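Local coordinates for putative glutathione S-transferase (Sinorhizobium meliloti, PDB 4MDC), which probably catalyses the conjugation of glutathione to electrophilic compounds, working as a homodimer of the glutathione S-transferase family, at residues S43-Q48 / R102-L107; A115-L120 / I189-L194; Y27-S32 / E53-E58; D131-L136 / S201-L206. All blocks are in the same frame, centred on the assembly; numbering follows the deposited sequence. Where two conformers were deposited one is given.

Interaction 1 of 4, residues S43-Q48 / R102-L107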
# COMPACT_ATOMS: atom_id res chain seq x y z
N SER B 43 -18.76 -10.56 -3.53
CA SER B 43 -19.60 -11.74 -3.32
C SER B 43 -20.22 -11.86 -1.93
O SER B 43 -21.40 -12.16 -1.80
CB SER B 43 -18.86 -13.06 -3.62
OG SER B 43 -18.43 -13.02 -4.92
N GLU B 44 -19.43 -11.60 -0.89
CA GLU B 44 -19.90 -11.66 0.50
C GLU B 44 -21.06 -10.68 0.70
O GLU B 44 -21.99 -10.96 1.43
CB GLU B 44 -18.75 -11.32 1.51
CG GLU B 44 -17.70 -12.42 1.69
CD GLU B 44 -18.16 -13.63 2.50
OE1 GLU B 44 -18.97 -13.46 3.42
OE2 GLU B 44 -17.70 -14.80 2.23
N TYR B 45 -20.99 -9.54 0.02
CA TYR B 45 -22.01 -8.48 0.15
C TYR B 45 -23.11 -8.57 -0.94
O TYR B 45 -23.96 -7.71 -1.02
CB TYR B 45 -21.34 -7.09 0.15
CG TYR B 45 -20.59 -6.71 1.39
CD1 TYR B 45 -20.72 -7.43 2.56
CD2 TYR B 45 -19.76 -5.58 1.41
CE1 TYR B 45 -20.02 -7.07 3.70
CE2 TYR B 45 -19.08 -5.20 2.54
CZ TYR B 45 -19.20 -5.95 3.68
OH TYR B 45 -18.60 -5.57 4.87
N GLY B 46 -23.07 -9.59 -1.78
CA GLY B 46 -24.19 -9.84 -2.70
C GLY B 46 -24.23 -8.94 -3.92
O GLY B 46 -25.25 -8.85 -4.61
N TYR B 47 -23.11 -8.32 -4.26
CA TYR B 47 -23.01 -7.54 -5.48
C TYR B 47 -22.93 -8.49 -6.68
O TYR B 47 -22.35 -9.59 -6.57
CB TYR B 47 -21.75 -6.68 -5.54
CG TYR B 47 -21.77 -5.45 -4.69
CD1 TYR B 47 -21.63 -5.55 -3.35
CD2 TYR B 47 -21.88 -4.20 -5.26
CE1 TYR B 47 -21.62 -4.41 -2.53
CE2 TYR B 47 -21.87 -3.04 -4.45
CZ TYR B 47 -21.72 -3.17 -3.12
OH TYR B 47 -21.74 -1.98 -2.34
N GLN B 48 -23.42 -8.01 -7.81
CA GLN B 48 -23.18 -8.66 -9.12
C GLN B 48 -22.27 -7.73 -9.86
O GLN B 48 -22.54 -6.53 -9.89
CB GLN B 48 -24.47 -8.82 -9.90
CG GLN B 48 -25.38 -9.81 -9.21
CD GLN B 48 -26.42 -10.38 -10.15
OE1 GLN B 48 -26.99 -9.66 -10.98
NE2 GLN B 48 -26.62 -11.70 -10.07
N ARG B 102 -25.37 -5.32 6.09
CA ARG B 102 -26.11 -5.40 7.35
C ARG B 102 -25.91 -6.77 7.97
O ARG B 102 -26.03 -7.79 7.29
CB ARG B 102 -27.62 -5.12 7.13
N ASP B 103 -25.54 -6.79 9.24
CA ASP B 103 -25.36 -8.08 9.96
C ASP B 103 -24.20 -8.93 9.45
O ASP B 103 -24.01 -10.02 9.96
CB ASP B 103 -26.66 -8.92 9.94
CG ASP B 103 -27.83 -8.19 10.58
OD1 ASP B 103 -27.60 -7.57 11.66
OD2 ASP B 103 -28.95 -8.20 10.00
N ARG B 104 -23.39 -8.46 8.50
CA ARG B 104 -22.30 -9.26 7.99
C ARG B 104 -21.09 -8.39 7.65
O ARG B 104 -20.35 -8.66 6.73
CB ARG B 104 -22.71 -10.10 6.76
CG ARG B 104 -23.37 -9.31 5.65
CD ARG B 104 -23.98 -10.24 4.61
NE ARG B 104 -24.43 -9.51 3.45
CZ ARG B 104 -25.00 -10.07 2.39
NH1 ARG B 104 -25.28 -11.36 2.41
NH2 ARG B 104 -25.34 -9.33 1.36
N ARG B 105 -20.86 -7.39 8.46
CA ARG B 105 -19.84 -6.40 8.19
C ARG B 105 -18.41 -6.98 8.31
O ARG B 105 -18.06 -7.52 9.33
CB ARG B 105 -20.01 -5.21 9.13
CG ARG B 105 -19.20 -3.98 8.72
CD ARG B 105 -19.27 -2.83 9.72
NE ARG B 105 -18.59 -1.63 9.21
CZ ARG B 105 -18.53 -0.45 9.83
NH1 ARG B 105 -19.14 -0.26 11.02
NH2 ARG B 105 -17.88 0.56 9.25
N LEU B 106 -17.58 -6.74 7.31
CA LEU B 106 -16.23 -7.27 7.24
C LEU B 106 -15.11 -6.33 7.78
O LEU B 106 -13.96 -6.74 7.92
CB LEU B 106 -15.93 -7.65 5.82
CG LEU B 106 -16.78 -8.80 5.30
CD1 LEU B 106 -16.72 -8.81 3.80
CD2 LEU B 106 -16.30 -10.11 5.92
N LEU B 107 -15.47 -5.05 8.02
CA LEU B 107 -14.60 -4.04 8.66
C LEU B 107 -15.28 -3.43 9.90
O LEU B 107 -16.26 -2.70 9.77
CB LEU B 107 -14.36 -2.85 7.74
CG LEU B 107 -13.25 -1.86 8.15
CD1 LEU B 107 -11.87 -2.51 8.28
CD2 LEU B 107 -13.17 -0.74 7.12
O HOH W 1 -19.52 -11.15 5.83
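Tyr45 and Leu106 make a direct polar link: the backbone N-H of Leu106 is given to the phenol oxygen, with N and OH 2.9 Å apart and the bond fairly straight at 163°. A phenylalanine in place of Tyr45 lacks that oxygen, and the Leu106 N-H would probably be left without its acceptor. A water adds a second route, donating to Arg104 O, 2.8 Å from the water oxygen, and weakly to Glu44 OE1. The other carboxylate oxygen of Glu44 is taken by Arg227 and Ser229.

Gly46, at positive phi, closes helix 33-44 in a Schellman motif. Residues 102-107 belong to the linker that, in glutathione transferases, leads from the thioredoxin-like N-terminal domain into the helical one, so the contact ties a helix end to the interdomain connection.

In the apolar part, the side chains of Leu106 and Tyr45 lie alongside, pointing opposite ways, with Leu106 CD1 3.7 Å from Tyr45 CE1. The same methyl also reaches Glu44 CB, at 4.0 Å from CD1. Arg104 O lies at the ring edge, in its plane.

Arg104 packs through its flat end. Extended from CG to NE, its chain places the guanidinium so that Glu44 O sits 3.3 Å above its centre, while NE donates to Met100 O. Lying by the carbonyl end of helix 33-44, this positive group is probably electrostatically favourable there.

Interaction 2 of 4, residues A115-L120 / I189-L194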
# COMPACT_ATOMS: atom_id res chain seq x y z
N ALA B 115 -7.91 -0.81 12.63
CA ALA B 115 -6.46 -0.75 12.42
C ALA B 115 -5.85 -2.17 12.26
O ALA B 115 -5.02 -2.41 11.38
CB ALA B 115 -5.76 -0.02 13.53
N GLU B 116 -6.29 -3.11 13.08
CA GLU B 116 -5.77 -4.49 12.96
C GLU B 116 -6.23 -5.23 11.71
O GLU B 116 -5.43 -5.92 11.10
CB GLU B 116 -6.14 -5.29 14.22
CG GLU B 116 -5.67 -6.74 14.24
CD GLU B 116 -4.16 -6.92 14.20
OE1 GLU B 116 -3.36 -5.97 14.37
OE2 GLU B 116 -3.72 -8.08 13.97
N ILE B 117 -7.47 -5.03 11.30
CA ILE B 117 -7.99 -5.60 10.04
C ILE B 117 -7.20 -5.04 8.86
O ILE B 117 -6.67 -5.80 8.03
CB ILE B 117 -9.49 -5.33 9.90
CG1 ILE B 117 -10.23 -6.08 10.99
CG2 ILE B 117 -9.99 -5.73 8.50
CD1 ILE B 117 -11.66 -5.63 11.20
N ARG B 118 -6.97 -3.74 8.86
CA ARG B 118 -6.14 -3.10 7.82
C ARG B 118 -4.71 -3.65 7.84
O ARG B 118 -4.07 -3.79 6.78
CB ARG B 118 -6.18 -1.55 8.00
CG ARG B 118 -7.53 -0.97 7.63
CD ARG B 118 -7.69 0.44 8.05
NE ARG B 118 -8.96 1.01 7.62
CZ ARG B 118 -9.59 2.00 8.25
NH1 ARG B 118 -9.15 2.46 9.42
NH2 ARG B 118 -10.72 2.46 7.74
N ARG B 119 -4.13 -3.79 9.04
CA ARG B 119 -2.72 -4.18 9.15
C ARG B 119 -2.54 -5.56 8.47
O ARG B 119 -1.59 -5.82 7.72
CB ARG B 119 -2.28 -4.30 10.59
CG ARG B 119 -0.79 -4.62 10.80
CD ARG B 119 -0.44 -4.80 12.30
NE ARG B 119 -0.98 -6.06 12.81
CZ ARG B 119 -0.44 -7.27 12.57
NH1 ARG B 119 0.69 -7.42 11.91
NH2 ARG B 119 -1.05 -8.35 13.03
N LEU B 120 -3.48 -6.44 8.75
CA LEU B 120 -3.44 -7.81 8.12
C LEU B 120 -3.73 -7.80 6.62
O LEU B 120 -3.10 -8.55 5.85
CB LEU B 120 -4.44 -8.74 8.79
CG LEU B 120 -4.04 -9.06 10.22
CD1 LEU B 120 -5.29 -9.58 10.93
CD2 LEU B 120 -2.94 -10.03 10.28
N ILE B 189 -14.91 -12.96 11.25
CA ILE B 189 -14.34 -12.89 9.92
C ILE B 189 -14.25 -11.40 9.49
O ILE B 189 -15.11 -10.55 9.83
CB ILE B 189 -15.15 -13.69 8.88
CG1 ILE B 189 -14.35 -13.83 7.58
CG2 ILE B 189 -16.55 -13.12 8.61
CD1 ILE B 189 -15.00 -14.71 6.52
N SER B 190 -13.18 -11.07 8.82
CA SER B 190 -12.95 -9.71 8.36
C SER B 190 -12.23 -9.68 7.01
O SER B 190 -11.81 -10.70 6.49
CB SER B 190 -12.08 -8.99 9.40
OG SER B 190 -10.72 -9.44 9.36
N TYR B 191 -12.02 -8.45 6.51
CA TYR B 191 -11.12 -8.29 5.36
C TYR B 191 -9.77 -8.99 5.52
O TYR B 191 -9.14 -9.35 4.53
CB TYR B 191 -10.88 -6.77 5.15
CG TYR B 191 -11.98 -5.94 4.53
CD1 TYR B 191 -13.11 -6.47 3.98
CD2 TYR B 191 -11.91 -4.52 4.60
CE1 TYR B 191 -14.09 -5.66 3.45
CE2 TYR B 191 -12.88 -3.71 4.07
CZ TYR B 191 -14.00 -4.31 3.45
OH TYR B 191 -14.99 -3.50 2.91
N GLY B 192 -9.22 -9.02 6.75
CA GLY B 192 -7.94 -9.70 7.00
C GLY B 192 -7.94 -11.16 6.51
O GLY B 192 -7.00 -11.61 5.86
N ASP B 193 -8.98 -11.90 6.87
CA ASP B 193 -9.17 -13.31 6.41
C ASP B 193 -9.30 -13.38 4.90
O ASP B 193 -8.68 -14.24 4.20
CB ASP B 193 -10.42 -13.92 7.05
CG ASP B 193 -10.36 -13.94 8.54
OD1 ASP B 193 -9.73 -14.85 9.12
OD2 ASP B 193 -10.94 -12.97 9.12
N LEU B 194 -10.09 -12.47 4.31
CA LEU B 194 -10.30 -12.46 2.87
C LEU B 194 -9.03 -12.15 2.12
O LEU B 194 -8.71 -12.71 1.06
CB LEU B 194 -11.43 -11.54 2.42
CG LEU B 194 -12.79 -11.75 3.04
CD1 LEU B 194 -13.82 -10.84 2.43
CD2 LEU B 194 -13.24 -13.19 2.94
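This is buried helix packing inside the C-terminal domain, with Ile117 and Leu120 of helix 111-145 set against Ser190, Tyr191 and Gly192, where helix 191-205 begins. That beginning is a capping box, consistent with the N-capping motif well known at this place in glutathione transferases. Ser190 N donates to Asp193 OD2, 3.0 Å from N to OD2, and Ser190 OG, turned between its own backbone N and carbonyl carbon (chi1 74°), accepts a weak bond from Gly192 N. The remaining carboxylate oxygen of Asp193 is gripped by Leu184 N and Trp220 NE1, which helps fix the box.

Because Gly192 has no side chain, the backbones come close: its CA is 5.0 Å from Leu120 CA and 4.0 Å from Leu120 CB. Ile117 spreads over the capped turn, with CG1 and CD1 each 3.8 Å from Ser190 CB. With only an alanine here in place of Ile117, a gap would probably open beside the Ser190 cap and the root of Tyr191, leaving both less firmly packed. The ring end of Tyr191 leads away, its OH bonded to Ser90 O. Ile117 CG2 lies against the base of that side chain, 3.6 Å from Tyr191 CB.

Interaction 3 of 4, residues Y27-S32 / E53-E58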
# COMPACT_ATOMS: atom_id res chain seq x y z
N TYR B 27 -12.02 -4.54 -13.34
CA TYR B 27 -10.85 -4.89 -14.13
C TYR B 27 -9.93 -5.66 -13.21
O TYR B 27 -9.59 -5.18 -12.15
CB TYR B 27 -10.16 -3.61 -14.69
CG TYR B 27 -11.09 -2.89 -15.65
CD1 TYR B 27 -12.00 -1.98 -15.22
CD2 TYR B 27 -11.11 -3.24 -17.00
CE1 TYR B 27 -12.88 -1.37 -16.09
CE2 TYR B 27 -11.96 -2.60 -17.88
CZ TYR B 27 -12.86 -1.70 -17.42
OH TYR B 27 -13.72 -1.07 -18.27
N HIS B 28 -9.55 -6.85 -13.60
CA HIS B 28 -8.88 -7.75 -12.68
C HIS B 28 -8.01 -8.75 -13.45
O HIS B 28 -8.06 -8.82 -14.67
CB HIS B 28 -9.93 -8.52 -11.89
CG HIS B 28 -10.51 -9.66 -12.66
ND1 HIS B 28 -10.23 -10.97 -12.37
CD2 HIS B 28 -11.25 -9.68 -13.80
CE1 HIS B 28 -10.81 -11.76 -13.24
NE2 HIS B 28 -11.44 -11.00 -14.13
N HIS B 29 -7.24 -9.53 -12.71
CA HIS B 29 -6.59 -10.71 -13.22
C HIS B 29 -6.75 -11.84 -12.20
O HIS B 29 -6.62 -11.67 -11.00
CB HIS B 29 -5.09 -10.48 -13.51
CG HIS B 29 -4.48 -11.58 -14.35
ND1 HIS B 29 -4.06 -12.78 -13.82
CD2 HIS B 29 -4.30 -11.68 -15.69
CE1 HIS B 29 -3.63 -13.58 -14.80
NE2 HIS B 29 -3.76 -12.93 -15.94
N PRO B 30 -6.97 -13.07 -12.69
CA PRO B 30 -7.19 -14.17 -11.78
C PRO B 30 -6.02 -14.40 -10.80
O PRO B 30 -6.25 -14.93 -9.72
CB PRO B 30 -7.31 -15.37 -12.74
CG PRO B 30 -7.80 -14.78 -14.01
CD PRO B 30 -7.32 -13.39 -14.09
N MSE B 31 -4.78 -14.10 -11.23
CA MSE B 31 -3.57 -14.40 -10.48
C MSE B 31 -3.12 -13.18 -9.67
O MSE B 31 -1.99 -13.14 -9.20
CB MSE B 31 -2.45 -14.95 -11.32
CG MSE B 31 -2.89 -16.30 -11.95
SE MSE B 31 -2.78 -17.75 -10.62
CE MSE B 31 -4.67 -17.93 -10.03
N SER B 32 -4.02 -12.22 -9.54
CA SER B 32 -3.84 -11.05 -8.68
C SER B 32 -4.55 -11.23 -7.32
O SER B 32 -5.81 -11.23 -7.27
CB SER B 32 -4.36 -9.81 -9.39
OG SER B 32 -4.67 -8.70 -8.53
N GLU B 53 -11.03 -8.99 -17.66
CA GLU B 53 -9.69 -9.45 -17.43
C GLU B 53 -8.68 -8.53 -18.11
O GLU B 53 -8.86 -8.13 -19.27
CB GLU B 53 -9.51 -10.90 -17.92
CG GLU B 53 -8.16 -11.48 -17.47
CD GLU B 53 -8.01 -12.96 -17.77
OE1 GLU B 53 -8.96 -13.73 -17.59
OE2 GLU B 53 -6.89 -13.37 -18.10
N GLU B 54 -7.64 -8.15 -17.38
CA GLU B 54 -6.57 -7.27 -17.92
C GLU B 54 -5.21 -7.90 -17.65
O GLU B 54 -5.04 -8.50 -16.61
CB GLU B 54 -6.65 -5.91 -17.27
CG GLU B 54 -7.78 -5.05 -17.81
CD GLU B 54 -7.62 -4.66 -19.29
OE1 GLU B 54 -6.47 -4.55 -19.78
OE2 GLU B 54 -8.64 -4.47 -19.97
N GLN B 55 -4.21 -7.70 -18.48
CA GLN B 55 -2.88 -8.28 -18.17
C GLN B 55 -2.03 -7.25 -17.35
O GLN B 55 -1.73 -6.19 -17.87
CB GLN B 55 -2.24 -8.70 -19.49
CG GLN B 55 -3.12 -9.72 -20.28
CD GLN B 55 -3.60 -10.94 -19.43
OE1 GLN B 55 -2.78 -11.58 -18.75
NE2 GLN B 55 -4.92 -11.25 -19.45
N PRO B 56 -1.67 -7.55 -16.07
CA PRO B 56 -0.95 -6.56 -15.20
C PRO B 56 0.37 -6.06 -15.84
O PRO B 56 0.75 -4.90 -15.65
CB PRO B 56 -0.63 -7.35 -13.90
CG PRO B 56 -1.62 -8.45 -13.88
CD PRO B 56 -1.89 -8.81 -15.34
N TRP B 57 1.01 -6.94 -16.63
CA TRP B 57 2.22 -6.61 -17.40
C TRP B 57 2.07 -5.86 -18.75
O TRP B 57 3.06 -5.35 -19.27
CB TRP B 57 2.98 -7.91 -17.69
CG TRP B 57 2.13 -8.93 -18.46
CD1 TRP B 57 1.29 -9.90 -17.92
CD2 TRP B 57 2.00 -9.03 -19.86
NE1 TRP B 57 0.67 -10.60 -18.93
CE2 TRP B 57 1.09 -10.08 -20.13
CE3 TRP B 57 2.57 -8.34 -20.93
CZ2 TRP B 57 0.73 -10.45 -21.42
CZ3 TRP B 57 2.20 -8.71 -22.22
CH2 TRP B 57 1.29 -9.76 -22.45
N GLU B 58 0.90 -5.87 -19.37
CA GLU B 58 0.83 -5.50 -20.83
C GLU B 58 0.93 -4.03 -21.22
O GLU B 58 1.17 -3.71 -22.40
CB GLU B 58 -0.48 -6.01 -21.44
CG GLU B 58 -0.62 -5.84 -22.96
CD GLU B 58 -1.86 -6.53 -23.53
OE1 GLU B 58 -2.71 -7.02 -22.77
OE2 GLU B 58 -2.00 -6.56 -24.77
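Glu53 meets His28 in a parallel beta bridge, with their CA atoms 5.1 Å apart. Its CA-H also leans on His28 O, 3.3 Å from CA to O. The side chain stretches out, CG anti to the backbone N (chi1 -170°), which carries it across that of Pro30 at about a right angle, Glu53 CD lying 3.8 Å from Pro30 CD.

Glu54 supplies one backbone bond of the bridge, its N-H given to His28 O at 2.8 Å from N to O; His28 has another with Ser52. Beyond it the side chain runs beside Tyr27 and points the same way, CG coming to the edge of the phenol ring near its plane. Its carboxylate makes a salt bridge with Arg60.

Gln55 folds back. Its NE2 donates to Glu53 OE2, 3.2 Å from NE2 to OE2, and its OE1 comes to the edge of the His29 ring, the amide standing 81° from the ring plane. Glu54 O lies at that edge too. His29 is steadied from within its own segment: ND1 accepts from Met31 N, 3.0 Å away, and Pro30 CD lies over one ring face.

Pro56 brings CD to 3.8 Å from His29 CD2, and it also touches Phe142 of helix 111-145, whose ring meets His29 edge-to-face. Strand 25-28, helix 33-44 and strand 50-53 form the beta-alpha-beta crossover of the thioredoxin-like domain, and the turn after the first strand is the region that helps shape the active site in related glutathione transferases.

Interaction 4 of 4, residues D131-L136 / S201-L206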
# COMPACT_ATOMS: atom_id res chain seq x y z
N ASP B 131 7.19 -9.91 -1.35
CA ASP B 131 8.20 -10.90 -0.93
C ASP B 131 8.06 -12.16 -1.76
O ASP B 131 9.02 -12.85 -2.03
CB ASP B 131 7.99 -11.36 0.51
CG ASP B 131 8.40 -10.32 1.54
OD1 ASP B 131 9.03 -9.32 1.14
OD2 ASP B 131 8.06 -10.54 2.73
N VAL B 132 6.84 -12.47 -2.15
CA VAL B 132 6.54 -13.78 -2.77
C VAL B 132 5.69 -13.68 -4.07
O VAL B 132 6.13 -14.07 -5.16
CB VAL B 132 5.76 -14.68 -1.81
CG1 VAL B 132 5.41 -16.03 -2.50
CG2 VAL B 132 6.54 -14.97 -0.55
N THR B 133 4.45 -13.19 -3.95
CA THR B 133 3.45 -13.54 -4.93
C THR B 133 3.65 -12.83 -6.24
O THR B 133 3.58 -13.45 -7.33
CB THR B 133 2.05 -13.26 -4.36
OG1 THR B 133 1.96 -13.72 -3.00
CG2 THR B 133 1.02 -14.06 -5.14
N ARG B 134 3.89 -11.53 -6.21
CA ARG B 134 4.09 -10.79 -7.47
C ARG B 134 5.29 -11.31 -8.32
O ARG B 134 5.12 -11.66 -9.52
CB ARG B 134 4.22 -9.28 -7.20
CG ARG B 134 4.59 -8.49 -8.43
CD ARG B 134 4.44 -6.99 -8.26
NE ARG B 134 5.36 -6.41 -7.25
CZ ARG B 134 5.03 -5.88 -6.06
NH1 ARG B 134 6.00 -5.38 -5.30
NH2 ARG B 134 3.79 -5.85 -5.60
N PRO B 135 6.49 -11.45 -7.72
CA PRO B 135 7.57 -12.00 -8.55
C PRO B 135 7.36 -13.45 -9.04
O PRO B 135 7.75 -13.81 -10.16
CB PRO B 135 8.81 -11.91 -7.65
CG PRO B 135 8.32 -11.59 -6.26
CD PRO B 135 6.95 -10.97 -6.39
N LEU B 136 6.72 -14.27 -8.22
CA LEU B 136 6.50 -15.66 -8.58
C LEU B 136 5.50 -15.78 -9.72
O LEU B 136 5.72 -16.53 -10.70
CB LEU B 136 5.99 -16.41 -7.37
CG LEU B 136 6.00 -17.92 -7.51
CD1 LEU B 136 6.39 -18.52 -6.19
CD2 LEU B 136 4.60 -18.38 -7.92
N SER B 201 -4.81 -18.45 -2.16
CA SER B 201 -5.48 -19.16 -3.26
C SER B 201 -4.69 -19.08 -4.55
O SER B 201 -4.67 -20.05 -5.38
CB SER B 201 -6.92 -18.66 -3.47
OG SER B 201 -6.97 -17.38 -4.09
N VAL B 202 -3.98 -17.97 -4.75
CA VAL B 202 -3.13 -17.81 -5.96
C VAL B 202 -1.92 -18.78 -5.89
O VAL B 202 -1.59 -19.49 -6.87
CB VAL B 202 -2.68 -16.36 -6.12
CG1 VAL B 202 -1.62 -16.17 -7.18
CG2 VAL B 202 -3.89 -15.47 -6.45
N LEU B 203 -1.22 -18.73 -4.75
CA LEU B 203 -0.10 -19.60 -4.53
C LEU B 203 -0.53 -21.07 -4.61
O LEU B 203 0.22 -21.89 -5.14
CB LEU B 203 0.59 -19.29 -3.21
CG LEU B 203 1.22 -17.88 -3.26
CD1 LEU B 203 1.70 -17.46 -1.87
CD2 LEU B 203 2.36 -17.83 -4.23
N ASP B 204 -1.71 -21.38 -4.06
CA ASP B 204 -2.18 -22.77 -4.04
C ASP B 204 -2.54 -23.22 -5.42
O ASP B 204 -2.22 -24.38 -5.78
CB ASP B 204 -3.35 -22.93 -3.08
CG ASP B 204 -3.61 -24.40 -2.70
OD1 ASP B 204 -2.65 -25.14 -2.39
OD2 ASP B 204 -4.81 -24.76 -2.77
N TYR B 205 -3.14 -22.37 -6.24
CA TYR B 205 -3.41 -22.70 -7.67
C TYR B 205 -2.12 -23.18 -8.33
O TYR B 205 -2.08 -24.18 -9.10
CB TYR B 205 -3.87 -21.46 -8.40
CG TYR B 205 -4.32 -21.70 -9.82
CD1 TYR B 205 -3.41 -21.87 -10.86
CD2 TYR B 205 -5.69 -21.73 -10.13
CE1 TYR B 205 -3.87 -22.06 -12.17
CE2 TYR B 205 -6.15 -21.95 -11.42
CZ TYR B 205 -5.23 -22.14 -12.43
OH TYR B 205 -5.69 -22.33 -13.71
N LEU B 206 -1.04 -22.49 -8.04
CA LEU B 206 0.27 -22.79 -8.62
C LEU B 206 1.03 -23.97 -7.95
O LEU B 206 2.13 -24.29 -8.36
CB LEU B 206 1.14 -21.53 -8.59
CG LEU B 206 0.70 -20.40 -9.54
CD1 LEU B 206 1.45 -19.12 -9.21
CD2 LEU B 206 0.95 -20.80 -10.99
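Leu136 N donates to Val132 O, 3.1 Å from N to O, a bond that sets Val132 and Leu136 one turn apart on helix 111-145, where they face Leu203 and Leu206. Helix 191-205 passes at 53°, the short axes 10.6 Å apart, deep in the helical C-terminal domain of the transferase fold.

Leu203 does most of the reaching. Its CG lies anti to the carbonyl carbon (chi1 -65°), and both methyls land between Val132 and Thr133: CD2 is 3.9 Å from Val132 CG1, while CD1 is 3.9 Å from Thr133 OG1. Thr133 CG2 lies between Leu203 CD2 and Val202 CG1, 3.9 Å from the latter. Val202 also touches Pro33 of helix 33-44, so the N-terminal domain closes on the same spot.

At the far end Leu136 and Leu206 meet through their methyls; Leu136 was modelled in two conformers, so the fine detail of their fit is doubtful. Leu206 O is held by Arg140. Helix 111-145 is kinked at Pro135, whose N has no hydrogen to give to the turn before. Between the segments, side chains meet through methyls and one threonine oxygen, which implies cohesion by burial and shape, with little directional bonding.

From the N terminus, interaction 3 closes first, bringing residues 53-58 back to 27-32 across helix 33-44. Interaction 1 opens inside that loop, at 43-48, and closes only at 102-107, so the two cross. Interactions 2 and 4 cross as well: 115-120 and 131-136 lie on helix 111-145, and their partners 189-194 and 201-206 follow in the same order on helix 191-205, tying that helix pair at two levels. Contacts join the two sets. Leu106 O probably accepts a hydrogen bond from Tyr191 N, linking interactions 1 and 2, while Met31 packs on Val202 and Tyr205, bringing interaction 3 of the N-terminal domain against interaction 4.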